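F-BAR domain only protein 1 (PDB 5JP2) probably acts early in clathrin-mediated endocytosis, where its mu homology domain binds a peptide of Eps15, and may regulate Bmp signalling through uptake of Bmp receptors. Local coordinates at residues T44-M49 / L130-A135; I23-N28 / S253-D258; L68-V73 / L257-V262. All blocks are in the same frame, centred on the assembly; numbering follows the deposited sequence.

Interaction 1: residues T44-M49 / L130-A135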
ATOM      1  N   THR B  44       1.496  -0.591   6.847  1.00 34.15           N
ATOM      2  CA  THR B  44       1.166  -1.991   7.025  1.00 37.92           C
ATOM      3  C   THR B  44       1.183  -2.691   5.674  1.00 30.76           C
ATOM      4  O   THR B  44       0.559  -2.235   4.718  1.00 32.00           O
ATOM      5  CB  THR B  44      -0.190  -2.127   7.674  1.00 35.32           C
ATOM      6  OG1 THR B  44      -0.163  -1.419   8.914  1.00 40.03           O
ATOM      7  CG2 THR B  44      -0.463  -3.567   7.951  1.00 33.24           C
ATOM      8  N   GLY B  45       1.911  -3.790   5.592  1.00 28.97           N
ATOM      9  CA  GLY B  45       2.116  -4.421   4.308  1.00 30.45           C
ATOM     10  C   GLY B  45       1.786  -5.891   4.314  1.00 31.35           C
ATOM     11  O   GLY B  45       1.780  -6.547   5.354  1.00 29.05           O
ATOM     12  N   ASP B  46       1.570  -6.407   3.107  1.00 28.46           N
ATOM     13  CA  ASP B  46       1.238  -7.799   2.874  1.00 25.83           C
ATOM     14  C   ASP B  46       1.992  -8.308   1.652  1.00 29.21           C
ATOM     15  O   ASP B  46       2.005  -7.650   0.615  1.00 31.76           O
ATOM     16  CB  ASP B  46      -0.257  -7.971   2.667  1.00 33.59           C
ATOM     17  CG  ASP B  46      -0.591  -9.277   1.994  1.00 61.01           C
ATOM     18  OD1 ASP B  46      -0.770  -9.263   0.762  1.00 93.15           O
ATOM     19  OD2 ASP B  46      -0.667 -10.320   2.676  1.00 80.17           O
ATOM     20  N   LEU B  47       2.605  -9.477   1.766  1.00 36.25           N
ATOM     21  CA  LEU B  47       3.242 -10.151   0.640  1.00 29.74           C
ATOM     22  C   LEU B  47       2.460 -11.398   0.265  1.00 26.22           C
ATOM     23  O   LEU B  47       2.340 -12.323   1.064  1.00 31.89           O
ATOM     24  CB  LEU B  47       4.682 -10.519   0.965  1.00 25.52           C
ATOM     25  CG  LEU B  47       5.448 -11.301  -0.095  1.00 30.73           C
ATOM     26  CD1 LEU B  47       5.601 -10.516  -1.373  1.00 28.55           C
ATOM     27  CD2 LEU B  47       6.802 -11.675   0.441  1.00 39.25           C
ATOM     28  N   THR B  48       1.934 -11.420  -0.944  1.00 24.91           N
ATOM     29  CA  THR B  48       1.199 -12.559  -1.458  1.00 24.30           C
ATOM     30  C   THR B  48       1.981 -13.169  -2.620  1.00 29.35           C
ATOM     31  O   THR B  48       2.667 -12.467  -3.359  1.00 29.22           O
ATOM     32  CB  THR B  48      -0.208 -12.130  -1.891  1.00 27.32           C
ATOM     33  OG1 THR B  48      -0.961 -11.779  -0.736  1.00 45.37           O
ATOM     34  CG2 THR B  48      -0.930 -13.223  -2.594  1.00 29.03           C
ATOM     35  N   MET B  49       1.921 -14.488  -2.758  1.00 34.11           N
ATOM     36  CA  MET B  49       2.514 -15.145  -3.910  1.00 24.21           C
ATOM     37  C   MET B  49       1.451 -15.942  -4.643  1.00 28.79           C
ATOM     38  O   MET B  49       0.593 -16.566  -4.024  1.00 36.69           O
ATOM     39  CB  MET B  49       3.674 -16.038  -3.522  1.00 29.02           C
ATOM     40  CG  MET B  49       4.345 -16.645  -4.722  1.00 39.05           C
ATOM     41  SD  MET B  49       5.852 -17.515  -4.365  1.00 44.22           S
ATOM     42  CE  MET B  49       6.963 -16.190  -4.001  1.00 28.88           C
ATOM     43  N   LEU B 130       2.151 -14.952   2.218  1.00 36.79           N
ATOM     44  CA  LEU B 130       3.448 -15.234   2.812  1.00 26.84           C
ATOM     45  C   LEU B 130       3.740 -14.446   4.087  1.00 33.63           C
ATOM     46  O   LEU B 130       4.358 -14.982   5.008  1.00 45.31           O
ATOM     47  CB  LEU B 130       4.544 -14.987   1.784  1.00 30.13           C
ATOM     48  CG  LEU B 130       4.423 -15.837   0.520  1.00 35.67           C
ATOM     49  CD1 LEU B 130       5.639 -15.682  -0.363  1.00 37.60           C
ATOM     50  CD2 LEU B 130       4.239 -17.282   0.890  1.00 41.14           C
ATOM     51  N   LEU B 131       3.407 -13.156   4.135  1.00 38.14           N
ATOM     52  CA  LEU B 131       3.958 -12.308   5.180  1.00 31.68           C
ATOM     53  C   LEU B 131       3.075 -11.102   5.455  1.00 38.08           C
ATOM     54  O   LEU B 131       2.455 -10.556   4.544  1.00 32.47           O
ATOM     55  CB  LEU B 131       5.348 -11.848   4.780  1.00 40.03           C
ATOM     56  CG  LEU B 131       6.169 -11.028   5.745  1.00 46.14           C
ATOM     57  CD1 LEU B 131       6.960 -11.935   6.631  1.00 56.57           C
ATOM     58  CD2 LEU B 131       7.085 -10.161   4.930  1.00 49.71           C
ATOM     59  N   LYS B 132       3.040 -10.688   6.724  1.00 34.34           N
ATOM     60  CA  LYS B 132       2.526  -9.394   7.147  1.00 32.83           C
ATOM     61  C   LYS B 132       3.668  -8.625   7.792  1.00 31.97           C
ATOM     62  O   LYS B 132       4.568  -9.219   8.376  1.00 32.73           O
ATOM     63  CB  LYS B 132       1.382  -9.524   8.143  1.00 39.53           C
ATOM     64  CG  LYS B 132       0.308 -10.473   7.726  1.00 46.20           C
ATOM     65  CD  LYS B 132      -0.330 -10.091   6.426  1.00 53.34           C
ATOM     66  CE  LYS B 132      -1.634 -10.844   6.251  1.00 66.45           C
ATOM     67  NZ  LYS B 132      -2.272 -10.566   4.944  1.00 94.06           N
ATOM     68  N   TYR B 133       3.650  -7.303   7.678  1.00 28.81           N
ATOM     69  CA  TYR B 133       4.745  -6.525   8.233  1.00 24.49           C
ATOM     70  C   TYR B 133       4.295  -5.094   8.485  1.00 27.02           C
ATOM     71  O   TYR B 133       3.252  -4.656   8.010  1.00 30.10           O
ATOM     72  CB  TYR B 133       5.992  -6.575   7.336  1.00 28.72           C
ATOM     73  CG  TYR B 133       5.820  -6.058   5.939  1.00 32.07           C
ATOM     74  CD1 TYR B 133       5.314  -6.864   4.941  1.00 30.55           C
ATOM     75  CD2 TYR B 133       6.160  -4.761   5.615  1.00 27.88           C
ATOM     76  CE1 TYR B 133       5.155  -6.395   3.661  1.00 28.34           C
ATOM     77  CE2 TYR B 133       5.997  -4.283   4.342  1.00 22.94           C
ATOM     78  CZ  TYR B 133       5.501  -5.110   3.364  1.00 26.14           C
ATOM     79  OH  TYR B 133       5.335  -4.639   2.091  1.00 33.54           O
ATOM     80  N   GLN B 134       5.103  -4.379   9.259  1.00 38.93           N
ATOM     81  CA  GLN B 134       4.726  -3.094   9.825  1.00 37.75           C
ATOM     82  C   GLN B 134       5.937  -2.189   9.866  1.00 33.32           C
ATOM     83  O   GLN B 134       7.040  -2.646  10.149  1.00 37.73           O
ATOM     84  CB  GLN B 134       4.180  -3.282  11.236  1.00 49.61           C
ATOM     85  CG  GLN B 134       3.107  -2.342  11.648  1.00 51.76           C
ATOM     86  CD  GLN B 134       2.569  -2.693  13.005  1.00 68.09           C
ATOM     87  OE1 GLN B 134       3.233  -3.373  13.785  1.00 81.68           O
ATOM     88  NE2 GLN B 134       1.357  -2.245  13.297  1.00 78.61           N
ATOM     89  N   ALA B 135       5.733  -0.911   9.575  1.00 44.36           N
ATOM     90  CA  ALA B 135       6.798   0.076   9.688  1.00 38.32           C
ATOM     91  C   ALA B 135       6.226   1.369  10.239  1.00 36.96           C
ATOM     92  O   ALA B 135       5.193   1.837   9.762  1.00 45.02           O
ATOM     93  CB  ALA B 135       7.471   0.327   8.340  1.00 38.20           C
TER
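Gly45 and Tyr133 face each other as an antiparallel hydrogen-bonded pair in the large mixed sheet of the mu homology domain, and the tyrosine ring lies in the hollow left by the glycine. The ring folds back over its neighbour strand because CG sits between the backbone N and the carbonyl carbon (chi1 60°). Gly45 CA is 3.7 Å from the ring centroid, over the face, in a CH-pi contact. A CB on Gly45 would run into this ring. Beyond the ring, Tyr133 OH hydrogen-bonds to Glu25 of strand 17-31, on the far side of Gly45's strand.

On the ring's side of the sheet, Leu47 CB meets Leu131 CB at 4.1 Å. Leu130 and Leu131 both face Leu47, which makes a classic beta bulge. Leu130 N gives Leu47 O a hydrogen bond of 2.9 Å, and Leu131 N adds a weak one. Leu130 CD1 packs on Met49 CB at 3.7 Å.

On the other side, Asp46 and Lys132 run alongside each other in a salt bridge. With an alanine at Asp46, the Lys132 ammonium would probably lose its carboxylate and Thr48 OG1 its acceptor. That hydroxyl bonds to the syn lone pair of Asp46 OD1 at 2.9 Å. Lys132 NZ instead meets Asp46 OD2 at 2.8 Å, from above the carboxylate plane.

Interaction 2: residues I23-N28 / S253-D258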
ATOM      1  N   ILE B  23       3.021  -7.104  -3.544  1.00 42.73           N
ATOM      2  CA  ILE B  23       3.358  -6.341  -2.354  1.00 25.69           C
ATOM      3  C   ILE B  23       2.306  -5.254  -2.232  1.00 34.31           C
ATOM      4  O   ILE B  23       2.190  -4.409  -3.121  1.00 32.43           O
ATOM      5  CB  ILE B  23       4.768  -5.742  -2.448  1.00 26.89           C
ATOM      6  CG1 ILE B  23       5.821  -6.837  -2.544  1.00 27.54           C
ATOM      7  CG2 ILE B  23       5.059  -4.856  -1.283  1.00 35.19           C
ATOM      8  CD1 ILE B  23       7.216  -6.307  -2.730  1.00 33.50           C
ATOM      9  N   THR B  24       1.527  -5.293  -1.153  1.00 34.12           N
ATOM     10  CA  THR B  24       0.428  -4.371  -0.910  1.00 23.07           C
ATOM     11  C   THR B  24       0.682  -3.634   0.397  1.00 26.35           C
ATOM     12  O   THR B  24       0.982  -4.260   1.409  1.00 37.11           O
ATOM     13  CB  THR B  24      -0.888  -5.124  -0.844  1.00 26.45           C
ATOM     14  OG1 THR B  24      -1.026  -5.899  -2.030  1.00 32.40           O
ATOM     15  CG2 THR B  24      -2.035  -4.177  -0.754  1.00 29.45           C
ATOM     16  N   GLU B  25       0.595  -2.311   0.374  1.00 26.37           N
ATOM     17  CA  GLU B  25       0.914  -1.518   1.550  1.00 30.87           C
ATOM     18  C   GLU B  25      -0.146  -0.459   1.803  1.00 26.34           C
ATOM     19  O   GLU B  25      -0.596   0.198   0.872  1.00 31.10           O
ATOM     20  CB  GLU B  25       2.291  -0.872   1.412  1.00 24.41           C
ATOM     21  CG  GLU B  25       3.393  -1.861   1.573  1.00 27.53           C
ATOM     22  CD  GLU B  25       4.750  -1.245   1.597  1.00 29.77           C
ATOM     23  OE1 GLU B  25       4.848  -0.024   1.502  1.00 34.99           O
ATOM     24  OE2 GLU B  25       5.734  -1.989   1.692  1.00 35.25           O
ATOM     25  N   TYR B  26      -0.569  -0.327   3.054  1.00 29.65           N
ATOM     26  CA  TYR B  26      -1.440   0.753   3.492  1.00 22.04           C
ATOM     27  C   TYR B  26      -0.690   1.690   4.429  1.00 28.65           C
ATOM     28  O   TYR B  26       0.137   1.262   5.230  1.00 29.48           O
ATOM     29  CB  TYR B  26      -2.683   0.226   4.189  1.00 30.96           C
ATOM     30  CG  TYR B  26      -3.598  -0.495   3.264  1.00 33.05           C
ATOM     31  CD1 TYR B  26      -4.562   0.183   2.546  1.00 38.21           C
ATOM     32  CD2 TYR B  26      -3.486  -1.855   3.086  1.00 38.67           C
ATOM     33  CE1 TYR B  26      -5.393  -0.488   1.684  1.00 51.68           C
ATOM     34  CE2 TYR B  26      -4.308  -2.530   2.239  1.00 31.86           C
ATOM     35  CZ  TYR B  26      -5.258  -1.850   1.537  1.00 42.55           C
ATOM     36  OH  TYR B  26      -6.085  -2.545   0.692  1.00 56.75           O
ATOM     37  N   ILE B  27      -0.971   2.981   4.324  1.00 29.69           N
ATOM     38  CA  ILE B  27      -0.255   3.960   5.119  1.00 20.57           C
ATOM     39  C   ILE B  27      -1.241   4.818   5.897  1.00 30.53           C
ATOM     40  O   ILE B  27      -2.194   5.366   5.334  1.00 25.87           O
ATOM     41  CB  ILE B  27       0.695   4.818   4.260  1.00 24.93           C
ATOM     42  CG1 ILE B  27       1.467   5.784   5.158  1.00 26.19           C
ATOM     43  CG2 ILE B  27      -0.035   5.521   3.136  1.00 32.86           C
ATOM     44  CD1 ILE B  27       2.643   6.429   4.524  1.00 29.93           C
ATOM     45  N   ASN B  28      -1.015   4.907   7.198  1.00 31.24           N
ATOM     46  CA  ASN B  28      -1.730   5.811   8.076  1.00 22.82           C
ATOM     47  C   ASN B  28      -0.766   6.908   8.492  1.00 19.20           C
ATOM     48  O   ASN B  28       0.413   6.654   8.717  1.00 24.60           O
ATOM     49  CB  ASN B  28      -2.265   5.086   9.306  1.00 30.84           C
ATOM     50  CG  ASN B  28      -3.441   4.201   8.999  1.00 24.72           C
ATOM     51  OD1 ASN B  28      -4.127   4.382   8.010  1.00 48.19           O
ATOM     52  ND2 ASN B  28      -3.719   3.281   9.887  1.00 38.67           N
ATOM     53  N   SER B 253       6.865   0.406  -3.737  1.00 30.48           N
ATOM     54  CA  SER B 253       6.453   0.208  -2.365  1.00 28.76           C
ATOM     55  C   SER B 253       6.831   1.438  -1.548  1.00 34.55           C
ATOM     56  O   SER B 253       7.775   2.152  -1.877  1.00 42.76           O
ATOM     57  CB  SER B 253       7.088  -1.048  -1.777  1.00 29.96           C
ATOM     58  OG  SER B 253       8.413  -0.808  -1.379  1.00 37.99           O
ATOM     59  N   LEU B 254       6.056   1.712  -0.507  1.00 31.69           N
ATOM     60  CA  LEU B 254       6.425   2.804   0.379  1.00 27.73           C
ATOM     61  C   LEU B 254       7.532   2.395   1.336  1.00 40.43           C
ATOM     62  O   LEU B 254       8.451   3.175   1.592  1.00 40.08           O
ATOM     63  CB  LEU B 254       5.207   3.298   1.149  1.00 28.34           C
ATOM     64  CG  LEU B 254       4.071   3.775   0.255  1.00 30.65           C
ATOM     65  CD1 LEU B 254       2.823   4.079   1.043  1.00 26.31           C
ATOM     66  CD2 LEU B 254       4.542   4.985  -0.510  1.00 29.87           C
ATOM     67  N   SER B 255       7.475   1.171   1.856  1.00 46.04           N
ATOM     68  CA  SER B 255       8.483   0.727   2.810  1.00 28.90           C
ATOM     69  C   SER B 255       9.850   0.584   2.173  1.00 35.87           C
ATOM     70  O   SER B 255      10.866   0.703   2.861  1.00 46.91           O
ATOM     71  CB  SER B 255       8.069  -0.601   3.427  1.00 36.27           C
ATOM     72  OG  SER B 255       7.930  -1.591   2.432  1.00 37.51           O
ATOM     73  N   GLY B 256       9.906   0.311   0.882  1.00 33.22           N
ATOM     74  CA  GLY B 256      11.150  -0.013   0.236  1.00 40.88           C
ATOM     75  C   GLY B 256      11.399  -1.494   0.122  1.00 43.54           C
ATOM     76  O   GLY B 256      12.312  -1.897  -0.602  1.00 47.52           O
ATOM     77  N   LEU B 257      10.629  -2.305   0.839  1.00 49.37           N
ATOM     78  CA  LEU B 257      10.761  -3.751   0.796  1.00 47.93           C
ATOM     79  C   LEU B 257      10.574  -4.273  -0.623  1.00 44.09           C
ATOM     80  O   LEU B 257       9.770  -3.757  -1.400  1.00 43.32           O
ATOM     81  CB  LEU B 257       9.749  -4.397   1.740  1.00 32.94           C
ATOM     82  CG  LEU B 257       9.640  -5.920   1.802  1.00 33.00           C
ATOM     83  CD1 LEU B 257       9.222  -6.314   3.164  1.00 31.40           C
ATOM     84  CD2 LEU B 257       8.623  -6.451   0.826  1.00 55.54           C
ATOM     85  N   ASP B 258      11.337  -5.308  -0.958  1.00 46.21           N
ATOM     86  CA  ASP B 258      11.223  -5.967  -2.249  1.00 37.77           C
ATOM     87  C   ASP B 258      11.491  -7.457  -2.058  1.00 33.85           C
ATOM     88  O   ASP B 258      12.021  -7.880  -1.031  1.00 33.27           O
ATOM     89  CB  ASP B 258      12.194  -5.348  -3.258  1.00 40.97           C
ATOM     90  CG  ASP B 258      11.718  -5.473  -4.675  1.00 54.23           C
ATOM     91  OD1 ASP B 258      10.681  -6.117  -4.911  1.00 39.07           O
ATOM     92  OD2 ASP B 258      12.399  -4.938  -5.561  1.00 57.95           O
TER
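Glu25 reaches with its carboxylate to the backbone N atoms of Leu254 and Ser255. Its CG lies beside the backbone N (chi1 -73°), and the rest of the chain is extended, which carries the acid from the strand to the loop. Glu25 OE1 accepts from Ser255 N at 2.9 Å through its syn lone pair, and a weak, bent bond comes from Leu254 N. Ser255 OG lies very close to Glu25 OE2, too close for the detail of that bond to be trusted. With Ser255 N on OE1 and Tyr133 OH on OE2, the buried acid is held at both oxygens, which probably limits its rotation.

Two serines brace the loop itself. Ser255 OG accepts from Leu257 N at 3.2 Å in an ST turn. Ser253 OG accepts from Gly256 N at 2.9 Å, an ST motif, and donates to Leu257 O.

Apolar contacts lie on either side of the acid. Ile27 CG2 meets Leu254 CD1 at 3.8 Å, the side chains crossing at about a right angle. Ile23 CD1 touches Leu257 CD2, also at 3.8 Å.

The loop links strands 242-250 and 258-261. It packs against strand 17-31, which runs between strands 39-52 and 266-283 in the large sheet.

Interaction 3: residues L68-V73 / L257-V262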
ATOM      1  N   LEU B  68      11.197 -24.177  -3.529  1.00 37.43           N
ATOM      2  CA  LEU B  68      10.974 -22.786  -3.867  1.00 25.53           C
ATOM      3  C   LEU B  68      11.484 -21.915  -2.725  1.00 31.66           C
ATOM      4  O   LEU B  68      11.046 -22.061  -1.587  1.00 40.53           O
ATOM      5  CB  LEU B  68       9.491 -22.555  -4.127  1.00 25.15           C
ATOM      6  CG  LEU B  68       9.045 -21.125  -4.371  1.00 25.78           C
ATOM      7  CD1 LEU B  68       9.830 -20.515  -5.483  1.00 27.19           C
ATOM      8  CD2 LEU B  68       7.594 -21.125  -4.696  1.00 28.18           C
ATOM      9  N   SER B  69      12.417 -21.024  -3.025  1.00 40.93           N
ATOM     10  CA  SER B  69      13.093 -20.221  -2.026  1.00 32.27           C
ATOM     11  C   SER B  69      13.086 -18.762  -2.451  1.00 34.20           C
ATOM     12  O   SER B  69      13.217 -18.469  -3.634  1.00 43.18           O
ATOM     13  CB  SER B  69      14.519 -20.690  -1.841  1.00 39.55           C
ATOM     14  OG  SER B  69      15.194 -19.847  -0.927  1.00 67.21           O
ATOM     15  N   PHE B  70      12.914 -17.845  -1.500  1.00 44.00           N
ATOM     16  CA  PHE B  70      12.915 -16.428  -1.844  1.00 37.02           C
ATOM     17  C   PHE B  70      13.599 -15.594  -0.769  1.00 34.52           C
ATOM     18  O   PHE B  70      13.908 -16.066   0.320  1.00 40.93           O
ATOM     19  CB  PHE B  70      11.507 -15.911  -2.114  1.00 36.16           C
ATOM     20  CG  PHE B  70      10.608 -15.880  -0.919  1.00 37.21           C
ATOM     21  CD1 PHE B  70      10.585 -14.779  -0.082  1.00 44.77           C
ATOM     22  CD2 PHE B  70       9.738 -16.915  -0.669  1.00 34.17           C
ATOM     23  CE1 PHE B  70       9.747 -14.727   0.993  1.00 26.69           C
ATOM     24  CE2 PHE B  70       8.895 -16.865   0.408  1.00 35.50           C
ATOM     25  CZ  PHE B  70       8.899 -15.761   1.242  1.00 31.13           C
ATOM     26  N   ARG B  71      13.842 -14.335  -1.110  1.00 36.38           N
ATOM     27  CA  ARG B  71      14.594 -13.401  -0.286  1.00 37.80           C
ATOM     28  C   ARG B  71      13.844 -12.078  -0.177  1.00 44.01           C
ATOM     29  O   ARG B  71      13.336 -11.569  -1.178  1.00 39.45           O
ATOM     30  CB  ARG B  71      15.954 -13.160  -0.920  1.00 40.23           C
ATOM     31  CG  ARG B  71      16.954 -12.460  -0.073  1.00 52.92           C
ATOM     32  CD  ARG B  71      18.143 -11.999  -0.906  1.00 58.59           C
ATOM     33  NE  ARG B  71      18.831 -13.108  -1.554  1.00 68.18           N
ATOM     34  CZ  ARG B  71      19.702 -13.907  -0.954  1.00 83.35           C
ATOM     35  NH1 ARG B  71      19.996 -13.747   0.330  1.00 81.83           N
ATOM     36  NH2 ARG B  71      20.269 -14.882  -1.644  1.00 61.78           N
ATOM     37  N   LEU B  72      13.792 -11.505   1.023  1.00 45.46           N
ATOM     38  CA  LEU B  72      13.358 -10.119   1.179  1.00 37.02           C
ATOM     39  C   LEU B  72      14.561  -9.192   1.222  1.00 37.06           C
ATOM     40  O   LEU B  72      15.536  -9.459   1.920  1.00 52.70           O
ATOM     41  CB  LEU B  72      12.537  -9.936   2.446  1.00 37.84           C
ATOM     42  CG  LEU B  72      11.393 -10.901   2.703  1.00 39.07           C
ATOM     43  CD1 LEU B  72      10.837 -10.610   4.069  1.00 41.18           C
ATOM     44  CD2 LEU B  72      10.327 -10.743   1.649  1.00 31.07           C
ATOM     45  N   VAL B  73      14.471  -8.073   0.509  1.00 41.44           N
ATOM     46  CA  VAL B  73      15.589  -7.152   0.383  1.00 53.28           C
ATOM     47  C   VAL B  73      15.131  -5.741   0.696  1.00 60.20           C
ATOM     48  O   VAL B  73      13.945  -5.420   0.610  1.00 57.76           O
ATOM     49  CB  VAL B  73      16.222  -7.198  -1.019  1.00 62.29           C
ATOM     50  CG1 VAL B  73      16.774  -8.571  -1.308  1.00 55.16           C
ATOM     51  CG2 VAL B  73      15.197  -6.835  -2.046  1.00 52.47           C
ATOM     52  N   LEU B 257      10.629  -2.305   0.839  1.00 49.37           N
ATOM     53  CA  LEU B 257      10.761  -3.751   0.796  1.00 47.93           C
ATOM     54  C   LEU B 257      10.574  -4.273  -0.623  1.00 44.09           C
ATOM     55  O   LEU B 257       9.770  -3.757  -1.400  1.00 43.32           O
ATOM     56  CB  LEU B 257       9.749  -4.397   1.740  1.00 32.94           C
ATOM     57  CG  LEU B 257       9.640  -5.920   1.802  1.00 33.00           C
ATOM     58  CD1 LEU B 257       9.222  -6.314   3.164  1.00 31.40           C
ATOM     59  CD2 LEU B 257       8.623  -6.451   0.826  1.00 55.54           C
ATOM     60  N   ASP B 258      11.337  -5.308  -0.958  1.00 46.21           N
ATOM     61  CA  ASP B 258      11.223  -5.967  -2.249  1.00 37.77           C
ATOM     62  C   ASP B 258      11.491  -7.457  -2.058  1.00 33.85           C
ATOM     63  O   ASP B 258      12.021  -7.880  -1.031  1.00 33.27           O
ATOM     64  CB  ASP B 258      12.194  -5.348  -3.258  1.00 40.97           C
ATOM     65  CG  ASP B 258      11.718  -5.473  -4.675  1.00 54.23           C
ATOM     66  OD1 ASP B 258      10.681  -6.117  -4.911  1.00 39.07           O
ATOM     67  OD2 ASP B 258      12.399  -4.938  -5.561  1.00 57.95           O
ATOM     68  N   VAL B 259      11.119  -8.255  -3.055  1.00 36.05           N
ATOM     69  CA  VAL B 259      11.274  -9.703  -2.995  1.00 34.93           C
ATOM     70  C   VAL B 259      11.971 -10.202  -4.259  1.00 32.30           C
ATOM     71  O   VAL B 259      11.716  -9.709  -5.360  1.00 42.21           O
ATOM     72  CB  VAL B 259       9.908 -10.390  -2.798  1.00 31.23           C
ATOM     73  CG1 VAL B 259       9.000 -10.129  -3.968  1.00 28.56           C
ATOM     74  CG2 VAL B 259      10.084 -11.861  -2.556  1.00 35.95           C
ATOM     75  N   GLU B 260      12.884 -11.150  -4.098  1.00 34.78           N
ATOM     76  CA  GLU B 260      13.521 -11.787  -5.235  1.00 38.75           C
ATOM     77  C   GLU B 260      13.718 -13.266  -4.933  1.00 34.46           C
ATOM     78  O   GLU B 260      13.905 -13.655  -3.783  1.00 61.03           O
ATOM     79  CB  GLU B 260      14.857 -11.128  -5.585  1.00 44.11           C
ATOM     80  CG  GLU B 260      15.983 -11.441  -4.648  1.00 41.04           C
ATOM     81  CD  GLU B 260      17.201 -10.576  -4.895  1.00 47.68           C
ATOM     82  OE1 GLU B 260      17.050  -9.519  -5.531  1.00 51.00           O
ATOM     83  OE2 GLU B 260      18.311 -10.963  -4.473  1.00 67.09           O
ATOM     84  N   LEU B 261      13.645 -14.091  -5.972  1.00 44.03           N
ATOM     85  CA  LEU B 261      13.787 -15.529  -5.803  1.00 35.98           C
ATOM     86  C   LEU B 261      15.248 -15.900  -5.630  1.00 34.45           C
ATOM     87  O   LEU B 261      16.145 -15.174  -6.051  1.00 46.01           O
ATOM     88  CB  LEU B 261      13.220 -16.273  -7.001  1.00 33.96           C
ATOM     89  CG  LEU B 261      11.738 -16.118  -7.292  1.00 36.34           C
ATOM     90  CD1 LEU B 261      11.315 -17.112  -8.368  1.00 33.15           C
ATOM     91  CD2 LEU B 261      10.936 -16.303  -6.045  1.00 38.66           C
ATOM     92  N   VAL B 262      15.487 -17.042  -5.000  1.00 39.43           N
ATOM     93  CA  VAL B 262      16.837 -17.545  -4.774  1.00 37.34           C
ATOM     94  C   VAL B 262      16.929 -18.878  -5.487  1.00 43.00           C
ATOM     95  O   VAL B 262      16.216 -19.827  -5.140  1.00 60.14           O
ATOM     96  CB  VAL B 262      17.168 -17.697  -3.289  1.00 39.12           C
ATOM     97  CG1 VAL B 262      18.599 -18.112  -3.132  1.00 64.26           C
ATOM     98  CG2 VAL B 262      16.914 -16.404  -2.567  1.00 42.60           C
TER
HETATM   99  O   HOH W   1      13.941 -21.116  -5.515  1.00 37.72           O
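Strands 69-73 and 258-261 pair antiparallel, with axes 4.6 Å apart at an angle of 151°, and Arg71 with Glu260 and Val73 with Asp258 form the hydrogen-bonded pairs. A backbone bond also joins Val262 N to Ser69 O, and a water bridges Ser69 N to Val262 O.

Phe70, Leu72, Val259 and Leu261 share one face. Phe70 CD1 lies obliquely against Val259 CG2 at 3.9 Å, and Leu261 CD2 touches Phe70 CB at 4.0 Å. This face turns to the large sheet, where Phe70 packs on Leu130 and Leu72 on Leu131.

The opposite face carries Arg71, Val73 and Glu260. Arg71 and Glu260 run alongside each other, their planar ends 88° apart. With CG anti to the backbone N (chi1 -168°) and a bend at chi3, Arg71 NE comes to 3.7 Å from Glu260 OE2, a long salt bridge. The guanidinium also pairs with Asp101 of strand 99-104. The Val262 side chain crosses that of Arg71 at about a right angle, its CG2 3.8 Å from Arg71 CB.

One face is thus apolar and turned to the large sheet; the other mixes charged groups with valine. Arg71 has two acid partners, and Asp101 probably balances its charge more than the looser Glu260.

How the interactions relate
Interactions 1 and 2 are buried and lie near the middle of the chain. Interaction 3 is farther out and partly exposed. Interaction 1 joins two strands of the large mixed sheet. Interaction 2 sets a loop on the strand next to them, and Thr44 O lies 2.8 Å from Tyr26 N where the two contacts meet. Interaction 3 belongs to the small antiparallel sheet, and Leu47 CD2 is 3.8 Å from Leu72 CD2 where it meets interaction 1. Leu257 and Asp258 serve both interactions 2 and 3. Interaction 1 has a short salt bridge and a ring on a glycine, interaction 2 a buried carboxylate held by turn groups, and interaction 3 a long, loose ion pair on its outer face.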